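Dally-like protein (PDB 3ODN) probably acts as a cell-surface heparan sulfate proteoglycan of the glypican family, and its protein core includes a region important for Hedgehog signaling. Local coordinates at residues 78-83 against 406-411; 94-99 against 121-126; 147-152 against 168-173; 225-230 against 249-254; 237-242 against 445-450. The protein carries 2 engineered substitutions. All blocks are in the same frame, centred on the assembly; numbering follows the deposited sequence.

Contact 1 (78-83 against 406-411); sequences GSKATK and RDIRQR
The carboxylate of D407 is held from both of its oxygens. OD1 takes a hydrogen bond of 3.0 Å from K80 NZ on the neighbouring helix, which arrives on the syn side, 23° out of the carboxylate plane. OD2 receives a weak, bent bond from R411 NE, one helical turn further along D407's own helix, at 3.4 Å. The two cations therefore share one anion, and K80 NZ and R411 NE, both donors, lie 3.1 Å apart; the shared carboxylate probably offsets their like charge. K80 reaches the acid because its chain bends at chi2 (-74°) and again at chi4, bringing NZ to OD1; the two side chains cross at about a right angle. The second lysine on this face, K83, stays beyond salt-bridge range, with NZ 4.4 Å from D407 OD1, and may add to the positive field around the acid. Beneath the charges lies the apolar part: I408 CG1 packs at 4.0 Å against K80 CB, and its CD1 lies 3.9 Å from K80 O. I408 also touches Y200 and L204 of helix 182-214, which places it on the buried side while the charges lie toward the surface. With segment axes 11.1 Å apart at 159°, a salt-bridge network bordering an aliphatic contact is one of the links between helices 48-106 and 400-414 in the antiparallel packing of the elongated glypican helical bundle.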
# COMPACT_ATOMS: atom_id res chain seq x y z
N GLY A 78 -8.11 6.72 -2.19
CA GLY A 78 -7.34 7.92 -1.85
C GLY A 78 -7.63 8.49 -0.48
O GLY A 78 -6.71 8.91 0.23
N SER A 79 -8.92 8.51 -0.10
CA SER A 79 -9.38 9.02 1.19
C SER A 79 -8.88 8.14 2.34
O SER A 79 -8.49 8.68 3.37
CB SER A 79 -10.90 9.14 1.22
OG SER A 79 -11.52 7.88 1.35
N LYS A 80 -8.88 6.81 2.13
CA LYS A 80 -8.41 5.79 3.08
C LYS A 80 -6.88 5.78 3.21
O LYS A 80 -6.36 5.43 4.27
CB LYS A 80 -8.92 4.38 2.67
CG LYS A 80 -10.40 4.13 2.97
CD LYS A 80 -10.66 3.90 4.45
CE LYS A 80 -12.04 4.31 4.88
NZ LYS A 80 -13.04 3.24 4.62
N ALA A 81 -6.15 6.16 2.14
CA ALA A 81 -4.69 6.27 2.16
C ALA A 81 -4.27 7.36 3.17
O ALA A 81 -3.44 7.13 4.04
CB ALA A 81 -4.18 6.62 0.78
N THR A 82 -4.95 8.51 3.09
CA THR A 82 -4.81 9.72 3.90
C THR A 82 -5.17 9.42 5.37
O THR A 82 -4.46 9.87 6.27
CB THR A 82 -5.70 10.81 3.29
OG1 THR A 82 -5.37 10.93 1.90
CG2 THR A 82 -5.54 12.16 3.96
N LYS A 83 -6.28 8.69 5.60
CA LYS A 83 -6.75 8.28 6.93
C LYS A 83 -5.68 7.42 7.62
O LYS A 83 -5.34 7.67 8.78
CB LYS A 83 -8.08 7.52 6.79
CG LYS A 83 -8.98 7.54 8.01
CD LYS A 83 -10.35 6.98 7.61
CE LYS A 83 -11.13 6.33 8.73
NZ LYS A 83 -12.09 5.31 8.21
N ARG A 406 -7.39 -3.65 8.45
CA ARG A 406 -8.40 -4.69 8.25
C ARG A 406 -9.51 -4.24 7.27
O ARG A 406 -10.04 -5.04 6.49
CB ARG A 406 -9.01 -5.07 9.60
CG ARG A 406 -8.38 -6.30 10.22
CD ARG A 406 -8.77 -6.51 11.68
NE ARG A 406 -7.64 -7.11 12.40
CZ ARG A 406 -7.33 -6.86 13.67
NH1 ARG A 406 -8.07 -6.03 14.40
NH2 ARG A 406 -6.27 -7.43 14.22
N ASP A 407 -9.84 -2.95 7.34
CA ASP A 407 -10.86 -2.28 6.55
C ASP A 407 -10.41 -2.11 5.11
O ASP A 407 -11.12 -2.54 4.21
CB ASP A 407 -11.17 -0.92 7.22
CG ASP A 407 -12.18 -0.04 6.51
OD1 ASP A 407 -12.05 1.20 6.60
OD2 ASP A 407 -13.14 -0.59 5.91
N ILE A 408 -9.26 -1.46 4.89
CA ILE A 408 -8.65 -1.22 3.57
C ILE A 408 -8.45 -2.57 2.87
O ILE A 408 -8.76 -2.72 1.69
CB ILE A 408 -7.30 -0.46 3.72
CG1 ILE A 408 -7.51 0.96 4.30
CG2 ILE A 408 -6.53 -0.40 2.38
CD1 ILE A 408 -6.28 1.58 4.88
N ARG A 409 -7.96 -3.54 3.62
CA ARG A 409 -7.69 -4.90 3.17
C ARG A 409 -8.91 -5.54 2.51
O ARG A 409 -8.78 -6.18 1.46
CB ARG A 409 -7.17 -5.75 4.34
CG ARG A 409 -6.52 -6.99 3.84
CD ARG A 409 -6.67 -8.13 4.76
NE ARG A 409 -5.94 -9.29 4.26
CZ ARG A 409 -5.30 -10.16 5.03
NH1 ARG A 409 -5.28 -10.00 6.35
NH2 ARG A 409 -4.70 -11.21 4.50
N GLN A 410 -10.07 -5.36 3.10
CA GLN A 410 -11.34 -5.87 2.61
C GLN A 410 -11.76 -5.14 1.33
O GLN A 410 -12.19 -5.78 0.35
CB GLN A 410 -12.40 -5.75 3.72
CG GLN A 410 -13.70 -6.54 3.44
CD GLN A 410 -13.46 -7.91 2.83
OE1 GLN A 410 -13.83 -8.17 1.69
NE2 GLN A 410 -12.82 -8.81 3.57
N ARG A 411 -11.61 -3.79 1.33
CA ARG A 411 -11.98 -2.96 0.18
C ARG A 411 -11.07 -3.23 -0.99
O ARG A 411 -11.56 -3.29 -2.11
CB ARG A 411 -12.04 -1.46 0.54
CG ARG A 411 -13.05 -1.11 1.62
CD ARG A 411 -12.94 0.36 2.02
NE ARG A 411 -14.03 0.81 2.90
CZ ARG A 411 -15.24 1.18 2.49
NH1 ARG A 411 -15.57 1.11 1.20
NH2 ARG A 411 -16.15 1.59 3.36

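Contact 2 (94-99 against 121-126); sequences ESRTQF and LFKELE
Two nearly antiparallel helices of the glypican bundle, 48-106 and 115-131, pack here with their segment axes at 175° and 11.1 Å apart. F122 is the wedge between them. R96 CA sits over one face of its ring, 3.8 Å from the centroid, in a CH-pi contact, while the ring edge is turned to F99. That pair is an offset edge-to-face stack, planes at 71°, in which F122 CE1 comes within 3.6 Å of F99 CG. S95 OG lies at the F122 rim, 3.5 Å from CE2, and its polar partner is V290 O. From its backbone R96 runs past F122 in the reverse sense, CG anti to the backbone N (chi1 -175°), then bends at chi3 to bring its guanidinium almost coplanar with the E126 carboxylate. NH2 gives E126 OE1 a nearly straight bond of 2.8 Å; NE adds weaker ones to both oxygens. F122 CB lies over one guanidinium face, toward its rim, and K123 CG lies at its edge, 3.3 Å from NH2. The arginine is thus used along its whole length, its aliphatic stem against an aromatic ring and its charge against an acid. Pairing in one plane favours the two-pronged grip on E126 and is likely to restrict rotation of the guanidinium.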
# COMPACT_ATOMS: atom_id res chain seq x y z
N GLU A 94 1.94 9.89 19.74
CA GLU A 94 1.52 9.33 21.03
C GLU A 94 2.73 8.63 21.68
O GLU A 94 3.00 8.86 22.85
CB GLU A 94 0.36 8.33 20.82
CG GLU A 94 -0.77 8.45 21.84
CD GLU A 94 -0.59 7.76 23.19
OE1 GLU A 94 -1.05 8.33 24.21
OE2 GLU A 94 -0.07 6.62 23.21
N SER A 95 3.47 7.83 20.90
CA SER A 95 4.68 7.11 21.30
C SER A 95 5.78 8.08 21.74
O SER A 95 6.39 7.84 22.77
CB SER A 95 5.16 6.23 20.14
OG SER A 95 6.40 5.58 20.38
N ARG A 96 6.01 9.17 20.99
CA ARG A 96 7.01 10.17 21.33
C ARG A 96 6.72 10.79 22.71
O ARG A 96 7.63 10.84 23.54
CB ARG A 96 7.08 11.26 20.25
CG ARG A 96 8.19 12.29 20.47
CD ARG A 96 7.93 13.57 19.69
NE ARG A 96 8.68 13.65 18.44
CZ ARG A 96 9.86 14.26 18.31
NH1 ARG A 96 10.44 14.82 19.36
NH2 ARG A 96 10.46 14.31 17.13
N THR A 97 5.46 11.25 22.94
CA THR A 97 5.01 11.88 24.18
C THR A 97 5.13 10.93 25.37
O THR A 97 5.62 11.34 26.41
CB THR A 97 3.56 12.41 24.02
OG1 THR A 97 3.44 13.07 22.76
CG2 THR A 97 3.14 13.34 25.16
N GLN A 98 4.67 9.68 25.22
CA GLN A 98 4.72 8.62 26.23
C GLN A 98 6.16 8.21 26.51
O GLN A 98 6.46 7.88 27.65
CB GLN A 98 3.93 7.39 25.75
CG GLN A 98 2.44 7.45 26.07
CD GLN A 98 1.91 6.10 26.48
OE1 GLN A 98 1.95 5.12 25.73
NE2 GLN A 98 1.39 6.02 27.70
N PHE A 99 7.04 8.20 25.48
CA PHE A 99 8.45 7.86 25.62
C PHE A 99 9.11 8.91 26.50
O PHE A 99 9.85 8.56 27.42
CB PHE A 99 9.16 7.80 24.25
CG PHE A 99 10.58 7.26 24.31
CD1 PHE A 99 10.87 5.98 23.86
CD2 PHE A 99 11.61 8.04 24.82
CE1 PHE A 99 12.17 5.48 23.95
CE2 PHE A 99 12.90 7.53 24.92
CZ PHE A 99 13.17 6.25 24.49
N LEU A 121 16.01 10.49 17.44
CA LEU A 121 15.57 9.18 16.97
C LEU A 121 14.13 9.31 16.46
O LEU A 121 13.87 8.91 15.34
CB LEU A 121 15.67 8.10 18.08
CG LEU A 121 15.38 6.66 17.61
CD1 LEU A 121 16.46 6.16 16.69
CD2 LEU A 121 15.19 5.71 18.79
N PHE A 122 13.23 9.90 17.25
CA PHE A 122 11.84 10.10 16.80
C PHE A 122 11.69 10.94 15.53
O PHE A 122 10.77 10.72 14.76
CB PHE A 122 10.96 10.61 17.94
CG PHE A 122 10.46 9.51 18.84
CD1 PHE A 122 11.12 9.23 20.04
CD2 PHE A 122 9.36 8.74 18.49
CE1 PHE A 122 10.68 8.19 20.87
CE2 PHE A 122 8.92 7.70 19.32
CZ PHE A 122 9.56 7.45 20.52
N LYS A 123 12.61 11.88 15.30
CA LYS A 123 12.62 12.74 14.12
C LYS A 123 12.96 11.96 12.87
O LYS A 123 12.34 12.20 11.84
CB LYS A 123 13.59 13.92 14.32
CG LYS A 123 12.91 15.11 14.99
CD LYS A 123 13.73 15.72 16.12
CE LYS A 123 12.92 16.73 16.90
NZ LYS A 123 13.75 17.49 17.87
N GLU A 124 13.91 11.02 12.96
CA GLU A 124 14.33 10.15 11.87
C GLU A 124 13.21 9.23 11.43
O GLU A 124 13.01 9.04 10.22
CB GLU A 124 15.55 9.33 12.28
CG GLU A 124 16.82 10.15 12.52
CD GLU A 124 17.53 10.82 11.35
OE1 GLU A 124 18.76 11.07 11.47
OE2 GLU A 124 16.86 11.13 10.34
N LEU A 125 12.45 8.69 12.40
CA LEU A 125 11.31 7.81 12.21
C LEU A 125 10.18 8.60 11.59
O LEU A 125 9.54 8.11 10.67
CB LEU A 125 10.88 7.15 13.53
CG LEU A 125 11.96 6.40 14.33
CD1 LEU A 125 11.46 6.09 15.74
CD2 LEU A 125 12.42 5.12 13.63
N GLU A 126 9.96 9.85 12.05
CA GLU A 126 8.98 10.79 11.51
C GLU A 126 9.33 11.14 10.04
O GLU A 126 8.47 11.01 9.16
CB GLU A 126 8.86 12.05 12.39
CG GLU A 126 7.77 11.94 13.44
CD GLU A 126 7.94 12.60 14.81
OE1 GLU A 126 8.89 13.40 15.01
OE2 GLU A 126 7.09 12.31 15.69

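Contact 3 (147-152 against 168-173); sequences LYQKMF and CVSEHM
A backbone carbonyl meets the rim of an aromatic ring here: V169 O lies in the plane of the Y148 ring, 3.3 Å from CE2, where it faces the slightly positive ring hydrogens. The contact belongs to the helical glypican core, joining helices 136-155 and 163-176, whose segments cross at 128° with axes 10.1 Å apart. Y148 does most of the bridging. With CG anti to the backbone N (chi1 164°), its ring is directed across the gap toward the second helix, where different ring atoms find different partners. CD2 packs against M173 CG at 3.4 Å; CE2 and OH both come close to V169 CG1, the hydroxyl oxygen at 3.4 Å. M173 slides past the ring in the opposite sense, and its sulfur makes an oblique Met-aromatic contact, 5.0 Å from the centroid. A serine in place of Y148 would probably open a gap between the two helices beside V169 and M173, leaving the methionine freer to shift. V315 of helix 308-318 touches both Y148 and V169 and so extends this apolar patch, while the neighbouring C168 is tied to C319 by a disulfide. F152, one turn on from Y148, meets the same valine methyl more loosely. On the more polar flank S170 OG bonds R167 O, and Q149, extended beyond CG, places NE2 3.4 Å from S170 CB.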
# COMPACT_ATOMS: atom_id res chain seq x y z
N LEU A 147 24.10 5.73 22.75
CA LEU A 147 23.49 5.38 24.02
C LEU A 147 24.48 4.63 24.91
O LEU A 147 24.62 4.97 26.08
CB LEU A 147 22.19 4.59 23.77
CG LEU A 147 21.35 4.16 24.97
CD1 LEU A 147 20.80 5.35 25.73
CD2 LEU A 147 20.23 3.27 24.52
N TYR A 148 25.22 3.67 24.33
CA TYR A 148 26.26 2.89 25.02
C TYR A 148 27.44 3.74 25.51
O TYR A 148 27.94 3.51 26.62
CB TYR A 148 26.73 1.75 24.09
CG TYR A 148 28.04 1.08 24.45
CD1 TYR A 148 28.18 0.40 25.66
CD2 TYR A 148 29.10 1.06 23.56
CE1 TYR A 148 29.37 -0.25 25.98
CE2 TYR A 148 30.29 0.38 23.86
CZ TYR A 148 30.42 -0.26 25.08
OH TYR A 148 31.59 -0.91 25.39
N GLN A 149 27.93 4.66 24.67
CA GLN A 149 29.08 5.52 24.99
C GLN A 149 28.75 6.45 26.13
O GLN A 149 29.54 6.53 27.08
CB GLN A 149 29.59 6.27 23.75
CG GLN A 149 30.69 5.52 23.00
CD GLN A 149 31.17 6.32 21.83
OE1 GLN A 149 31.93 7.28 21.97
NE2 GLN A 149 30.72 5.96 20.65
N LYS A 150 27.55 7.08 26.07
CA LYS A 150 27.01 7.96 27.11
C LYS A 150 26.88 7.21 28.42
O LYS A 150 27.29 7.71 29.46
CB LYS A 150 25.63 8.51 26.71
CG LYS A 150 25.61 9.46 25.52
CD LYS A 150 26.24 10.81 25.78
CE LYS A 150 25.87 11.78 24.69
NZ LYS A 150 24.41 12.09 24.72
N MET A 151 26.29 6.01 28.36
CA MET A 151 26.04 5.16 29.53
C MET A 151 27.30 4.58 30.14
O MET A 151 27.34 4.42 31.36
CB MET A 151 25.03 4.07 29.22
CG MET A 151 23.61 4.57 29.18
SD MET A 151 22.46 3.23 28.85
CE MET A 151 22.52 2.37 30.44
N PHE A 152 28.33 4.26 29.31
CA PHE A 152 29.58 3.72 29.83
C PHE A 152 30.26 4.82 30.66
O PHE A 152 30.63 4.57 31.81
CB PHE A 152 30.51 3.20 28.71
CG PHE A 152 31.83 2.67 29.22
CD1 PHE A 152 32.96 3.49 29.26
CD2 PHE A 152 31.94 1.38 29.72
CE1 PHE A 152 34.17 3.02 29.79
CE2 PHE A 152 33.16 0.90 30.23
CZ PHE A 152 34.26 1.73 30.26
N CYS A 168 37.75 3.23 21.03
CA CYS A 168 38.04 1.81 21.28
C CYS A 168 36.80 1.12 21.85
O CYS A 168 36.49 -0.02 21.49
CB CYS A 168 39.24 1.67 22.22
SG CYS A 168 39.49 -0.01 22.89
N VAL A 169 36.09 1.83 22.75
CA VAL A 169 34.85 1.41 23.42
C VAL A 169 33.76 1.11 22.36
O VAL A 169 33.18 0.03 22.41
CB VAL A 169 34.42 2.46 24.49
CG1 VAL A 169 33.11 2.09 25.16
CG2 VAL A 169 35.52 2.63 25.54
N SER A 170 33.56 2.03 21.38
CA SER A 170 32.59 1.89 20.29
C SER A 170 32.97 0.78 19.29
O SER A 170 32.08 0.06 18.83
CB SER A 170 32.37 3.21 19.55
OG SER A 170 33.59 3.75 19.07
N GLU A 171 34.28 0.63 18.98
CA GLU A 171 34.82 -0.40 18.09
C GLU A 171 34.48 -1.81 18.61
O GLU A 171 34.16 -2.69 17.82
CB GLU A 171 36.35 -0.25 17.95
CG GLU A 171 36.80 0.78 16.94
CD GLU A 171 37.99 0.36 16.09
OE1 GLU A 171 39.11 0.27 16.63
OE2 GLU A 171 37.79 0.13 14.87
N HIS A 172 34.55 -2.00 19.95
CA HIS A 172 34.28 -3.25 20.65
C HIS A 172 32.78 -3.49 20.95
O HIS A 172 32.43 -4.60 21.33
CB HIS A 172 35.05 -3.30 21.99
CG HIS A 172 36.54 -3.26 21.92
ND1 HIS A 172 37.24 -3.72 20.81
CD2 HIS A 172 37.44 -2.90 22.87
CE1 HIS A 172 38.52 -3.57 21.10
NE2 HIS A 172 38.69 -3.08 22.33
N MET A 173 31.91 -2.46 20.81
CA MET A 173 30.48 -2.56 21.14
C MET A 173 29.74 -3.80 20.64
O MET A 173 29.09 -4.48 21.43
CB MET A 173 29.70 -1.29 20.79
CG MET A 173 28.24 -1.37 21.27
SD MET A 173 26.98 -0.42 20.41
CE MET A 173 27.42 -0.73 18.69

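Contact 4 (225-230 against 249-254); sequences GALTKM and VNVIKG
V251 starts at a CB directed toward helix 222-231 and forks there into two methyls, each with work to do. CG1, set anti to the backbone N (chi1 163°), reaches the backbone of the other helix: it lies 3.6 Å from A226 O, and L227 CA is close by. The same methyl meets L227 CD1 at 4.0 Å and M230 CE at a similar distance. CG2, the other branch, is 4.0 Å from M230 CB and approaches A226 O as well, so the valine is seated among A226, L227 and M230. The small alanine probably allows the backbones to come this close, with CA atoms of A226 and V251 6.2 Å apart. Beside the valine, I252 extends the apolar surface: its CG1 packs against L227 CD1 at 4.2 Å, and its CD1 meets the M230 methyl, which folds back through bends at chi2 and chi3. L62 of helix 48-106 touches both L227 and I252 and continues the core beyond the pair. Entirely apolar between side chains, with axes 9.5 Å apart at 156°, this is the close antiparallel packing of two short helices, 222-231 and 245-255, which the disulfide C223-C255 also ties together in the disulfide-rich lobe of the glypican core.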
# COMPACT_ATOMS: atom_id res chain seq x y z
N GLY A 225 -18.65 1.55 -33.61
CA GLY A 225 -19.36 0.68 -34.54
C GLY A 225 -20.01 -0.49 -33.84
O GLY A 225 -21.21 -0.75 -34.04
N ALA A 226 -19.24 -1.20 -32.99
CA ALA A 226 -19.79 -2.35 -32.28
C ALA A 226 -20.79 -1.98 -31.16
O ALA A 226 -21.76 -2.73 -30.95
CB ALA A 226 -18.67 -3.23 -31.76
N LEU A 227 -20.59 -0.80 -30.50
CA LEU A 227 -21.47 -0.32 -29.42
C LEU A 227 -22.90 0.06 -29.86
O LEU A 227 -23.87 -0.38 -29.24
CB LEU A 227 -20.78 0.79 -28.60
CG LEU A 227 -21.33 1.08 -27.20
CD1 LEU A 227 -21.12 -0.08 -26.26
CD2 LEU A 227 -20.66 2.28 -26.62
N THR A 228 -23.03 0.84 -30.95
CA THR A 228 -24.34 1.25 -31.48
C THR A 228 -25.09 0.06 -32.07
O THR A 228 -26.31 -0.04 -31.89
CB THR A 228 -24.21 2.32 -32.55
OG1 THR A 228 -23.63 1.74 -33.72
CG2 THR A 228 -23.38 3.49 -32.11
N LYS A 229 -24.36 -0.83 -32.78
CA LYS A 229 -24.91 -2.03 -33.43
C LYS A 229 -25.48 -2.99 -32.36
O LYS A 229 -26.42 -3.72 -32.63
CB LYS A 229 -23.84 -2.72 -34.28
CG LYS A 229 -24.37 -3.71 -35.30
CD LYS A 229 -23.28 -4.64 -35.79
CE LYS A 229 -23.55 -6.07 -35.37
NZ LYS A 229 -22.57 -7.02 -35.94
N MET A 230 -24.92 -2.94 -31.14
CA MET A 230 -25.37 -3.75 -30.02
C MET A 230 -26.57 -3.12 -29.29
O MET A 230 -27.54 -3.81 -28.98
CB MET A 230 -24.19 -4.03 -29.07
CG MET A 230 -24.52 -4.88 -27.83
SD MET A 230 -25.10 -3.96 -26.36
CE MET A 230 -23.65 -2.83 -26.08
N VAL A 249 -21.47 -8.12 -23.38
CA VAL A 249 -20.23 -8.35 -22.62
C VAL A 249 -19.00 -8.31 -23.53
O VAL A 249 -18.07 -7.56 -23.23
CB VAL A 249 -20.31 -9.59 -21.69
CG1 VAL A 249 -18.93 -10.02 -21.18
CG2 VAL A 249 -21.23 -9.31 -20.52
N ASN A 250 -19.03 -9.07 -24.67
CA ASN A 250 -17.98 -9.14 -25.69
C ASN A 250 -17.74 -7.79 -26.32
O ASN A 250 -16.57 -7.42 -26.50
CB ASN A 250 -18.29 -10.19 -26.77
CG ASN A 250 -17.75 -11.57 -26.50
OD1 ASN A 250 -17.00 -11.81 -25.54
ND2 ASN A 250 -18.09 -12.53 -27.35
N VAL A 251 -18.81 -7.02 -26.60
CA VAL A 251 -18.73 -5.67 -27.17
C VAL A 251 -18.02 -4.77 -26.18
O VAL A 251 -16.99 -4.17 -26.54
CB VAL A 251 -20.11 -5.12 -27.63
CG1 VAL A 251 -20.11 -3.60 -27.82
CG2 VAL A 251 -20.61 -5.82 -28.89
N ILE A 252 -18.50 -4.72 -24.92
CA ILE A 252 -17.92 -3.87 -23.87
C ILE A 252 -16.46 -4.24 -23.51
O ILE A 252 -15.66 -3.33 -23.28
CB ILE A 252 -18.90 -3.55 -22.70
CG1 ILE A 252 -20.15 -2.85 -23.28
CG2 ILE A 252 -18.24 -2.63 -21.66
CD1 ILE A 252 -21.34 -2.93 -22.49
N LYS A 253 -16.10 -5.54 -23.57
CA LYS A 253 -14.71 -6.01 -23.37
C LYS A 253 -13.79 -5.42 -24.48
O LYS A 253 -12.67 -4.98 -24.19
CB LYS A 253 -14.62 -7.54 -23.36
CG LYS A 253 -15.08 -8.21 -22.08
CD LYS A 253 -14.48 -9.61 -21.92
CE LYS A 253 -15.07 -10.38 -20.77
NZ LYS A 253 -14.76 -9.76 -19.44
N GLY A 254 -14.29 -5.39 -25.72
CA GLY A 254 -13.57 -4.83 -26.86
C GLY A 254 -13.38 -3.32 -26.77
O GLY A 254 -12.35 -2.80 -27.21

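Contact 5 (237-242 against 445-450); sequences KGYTEK and GHTIDR
In the cysteine-rich lobe of the glypican core, two irregular loops meet through a tight aromatic-aliphatic contact with a more open polar border. The tight part is Y239 against I448. I448 CD1 stands over one face of the tyrosine ring, 3.5 Å from its centroid and 20° off the normal, a CH-pi contact, while CG1 of the same branch follows along CD1 of the ring. K237 O lies over the opposite face near the rim, so the ring is held between its own loop and the partner loop. E241 crosses I448 at about a right angle and brings OE1 to 3.3 Å from CD1; this oxygen also accepts a bond from T240 N, which probably helps to fix the carboxylate beside the methyl. An alanine in place of Y239 would probably deprive I448 of the flat surface it rests on and leave a gap between the loops at this point. Toward solvent the contact thins out. H446 directs its CB away from the partner loop, and T447 offers CG2, 3.4 Å from Y239 OH. At this exposed edge K237, bent at chi3 (94°), crosses the gap and its NZ donates a 2.8 Å hydrogen bond to H446 O, with the donor tilted 29° from the carbonyl plane.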
# COMPACT_ATOMS: atom_id res chain seq x y z
N LYS A 237 -34.10 -3.08 -37.31
CA LYS A 237 -34.71 -4.19 -38.01
C LYS A 237 -36.16 -4.40 -37.51
O LYS A 237 -36.78 -5.43 -37.80
CB LYS A 237 -33.86 -5.46 -37.85
CG LYS A 237 -32.54 -5.46 -38.62
CD LYS A 237 -31.87 -6.84 -38.60
CE LYS A 237 -32.21 -7.69 -39.80
NZ LYS A 237 -31.40 -8.94 -39.86
N GLY A 238 -36.68 -3.41 -36.77
CA GLY A 238 -38.03 -3.41 -36.23
C GLY A 238 -38.27 -4.42 -35.13
O GLY A 238 -39.24 -5.19 -35.19
N TYR A 239 -37.38 -4.43 -34.13
CA TYR A 239 -37.39 -5.34 -32.98
C TYR A 239 -37.37 -4.56 -31.64
O TYR A 239 -36.75 -3.50 -31.55
CB TYR A 239 -36.18 -6.29 -33.04
CG TYR A 239 -36.02 -7.15 -34.27
CD1 TYR A 239 -34.76 -7.56 -34.70
CD2 TYR A 239 -37.13 -7.67 -34.94
CE1 TYR A 239 -34.61 -8.45 -35.77
CE2 TYR A 239 -36.99 -8.53 -36.03
CZ TYR A 239 -35.73 -8.91 -36.45
OH TYR A 239 -35.58 -9.75 -37.52
N THR A 240 -38.04 -5.10 -30.60
CA THR A 240 -38.19 -4.50 -29.26
C THR A 240 -37.43 -5.28 -28.19
O THR A 240 -37.38 -4.88 -27.03
CB THR A 240 -39.69 -4.27 -28.92
OG1 THR A 240 -40.42 -5.49 -29.06
CG2 THR A 240 -40.34 -3.19 -29.79
N GLU A 241 -36.82 -6.39 -28.62
CA GLU A 241 -36.03 -7.29 -27.78
C GLU A 241 -34.72 -6.66 -27.40
O GLU A 241 -34.05 -6.08 -28.26
CB GLU A 241 -35.78 -8.62 -28.48
CG GLU A 241 -36.99 -9.55 -28.48
CD GLU A 241 -38.14 -9.25 -29.42
OE1 GLU A 241 -38.12 -8.19 -30.09
OE2 GLU A 241 -39.06 -10.10 -29.51
N LYS A 242 -34.35 -6.80 -26.11
CA LYS A 242 -33.14 -6.28 -25.51
C LYS A 242 -31.90 -7.05 -26.01
O LYS A 242 -32.07 -8.16 -26.50
CB LYS A 242 -33.26 -6.30 -23.97
CG LYS A 242 -33.42 -4.91 -23.38
CD LYS A 242 -34.87 -4.48 -23.19
CE LYS A 242 -34.95 -3.10 -22.61
NZ LYS A 242 -36.32 -2.54 -22.69
N GLY A 445 -26.82 -9.12 -32.97
CA GLY A 445 -25.97 -8.52 -33.99
C GLY A 445 -26.42 -8.81 -35.41
O GLY A 445 -25.96 -8.17 -36.35
N HIS A 446 -27.33 -9.80 -35.57
CA HIS A 446 -27.89 -10.22 -36.85
C HIS A 446 -29.41 -10.22 -36.76
O HIS A 446 -30.05 -9.47 -37.49
CB HIS A 446 -27.41 -11.63 -37.23
CG HIS A 446 -25.92 -11.74 -37.34
ND1 HIS A 446 -25.27 -11.57 -38.55
CD2 HIS A 446 -25.01 -12.00 -36.38
CE1 HIS A 446 -23.98 -11.73 -38.28
NE2 HIS A 446 -23.78 -11.97 -36.99
N THR A 447 -29.99 -11.02 -35.83
CA THR A 447 -31.44 -11.14 -35.62
C THR A 447 -31.81 -11.39 -34.16
O THR A 447 -30.98 -11.23 -33.26
CB THR A 447 -32.01 -12.30 -36.45
OG1 THR A 447 -30.96 -13.15 -36.93
CG2 THR A 447 -32.93 -11.84 -37.56
N ILE A 448 -33.07 -11.80 -33.94
CA ILE A 448 -33.54 -12.21 -32.64
C ILE A 448 -33.22 -13.69 -32.61
O ILE A 448 -33.92 -14.48 -33.22
CB ILE A 448 -35.02 -11.88 -32.37
CG1 ILE A 448 -35.22 -10.36 -32.34
CG2 ILE A 448 -35.50 -12.50 -31.04
CD1 ILE A 448 -36.58 -9.97 -32.47
N ASP A 449 -32.08 -14.03 -31.99
CA ASP A 449 -31.61 -15.41 -31.91
C ASP A 449 -30.56 -15.51 -30.84
O ASP A 449 -30.17 -14.50 -30.26
CB ASP A 449 -31.01 -15.84 -33.27
CG ASP A 449 -31.45 -17.20 -33.80
OD1 ASP A 449 -31.67 -18.12 -32.98
OD2 ASP A 449 -31.49 -17.36 -35.04
N ARG A 450 -30.08 -16.74 -30.61
CA ARG A 450 -29.03 -17.03 -29.65
C ARG A 450 -27.69 -16.51 -30.18
O ARG A 450 -27.36 -16.72 -31.34
CB ARG A 450 -28.93 -18.54 -29.36
CG ARG A 450 -30.29 -19.21 -29.18
CD ARG A 450 -30.18 -20.63 -28.65
NE ARG A 450 -31.48 -21.32 -28.70
CZ ARG A 450 -32.43 -21.21 -27.78
NH1 ARG A 450 -32.26 -20.43 -26.72
NH2 ARG A 450 -33.56 -21.88 -27.91

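The five contacts are spread along an elongated helical core. Contacts 1 and 2 share helix 48-106, their centres 24 Å apart, and contact 3 continues outward, 23 Å from contact 2 by centres, through the consecutive helices 115-131 and 136-155. Contacts 4 and 5 occupy the other end: centres of contacts 3 and 5 are 86 Å apart. There the two contacts touch directly, with K229 CE packing 3.3 Å from G445 O, and the disulfides C244-C442 and C248-C427 tie the same region together. Contacts 1 and 5 each unite distant parts of the sequence. Their segments alternate along the chain; 406-411 is bound at the middle of the rod and 445-450 at one end.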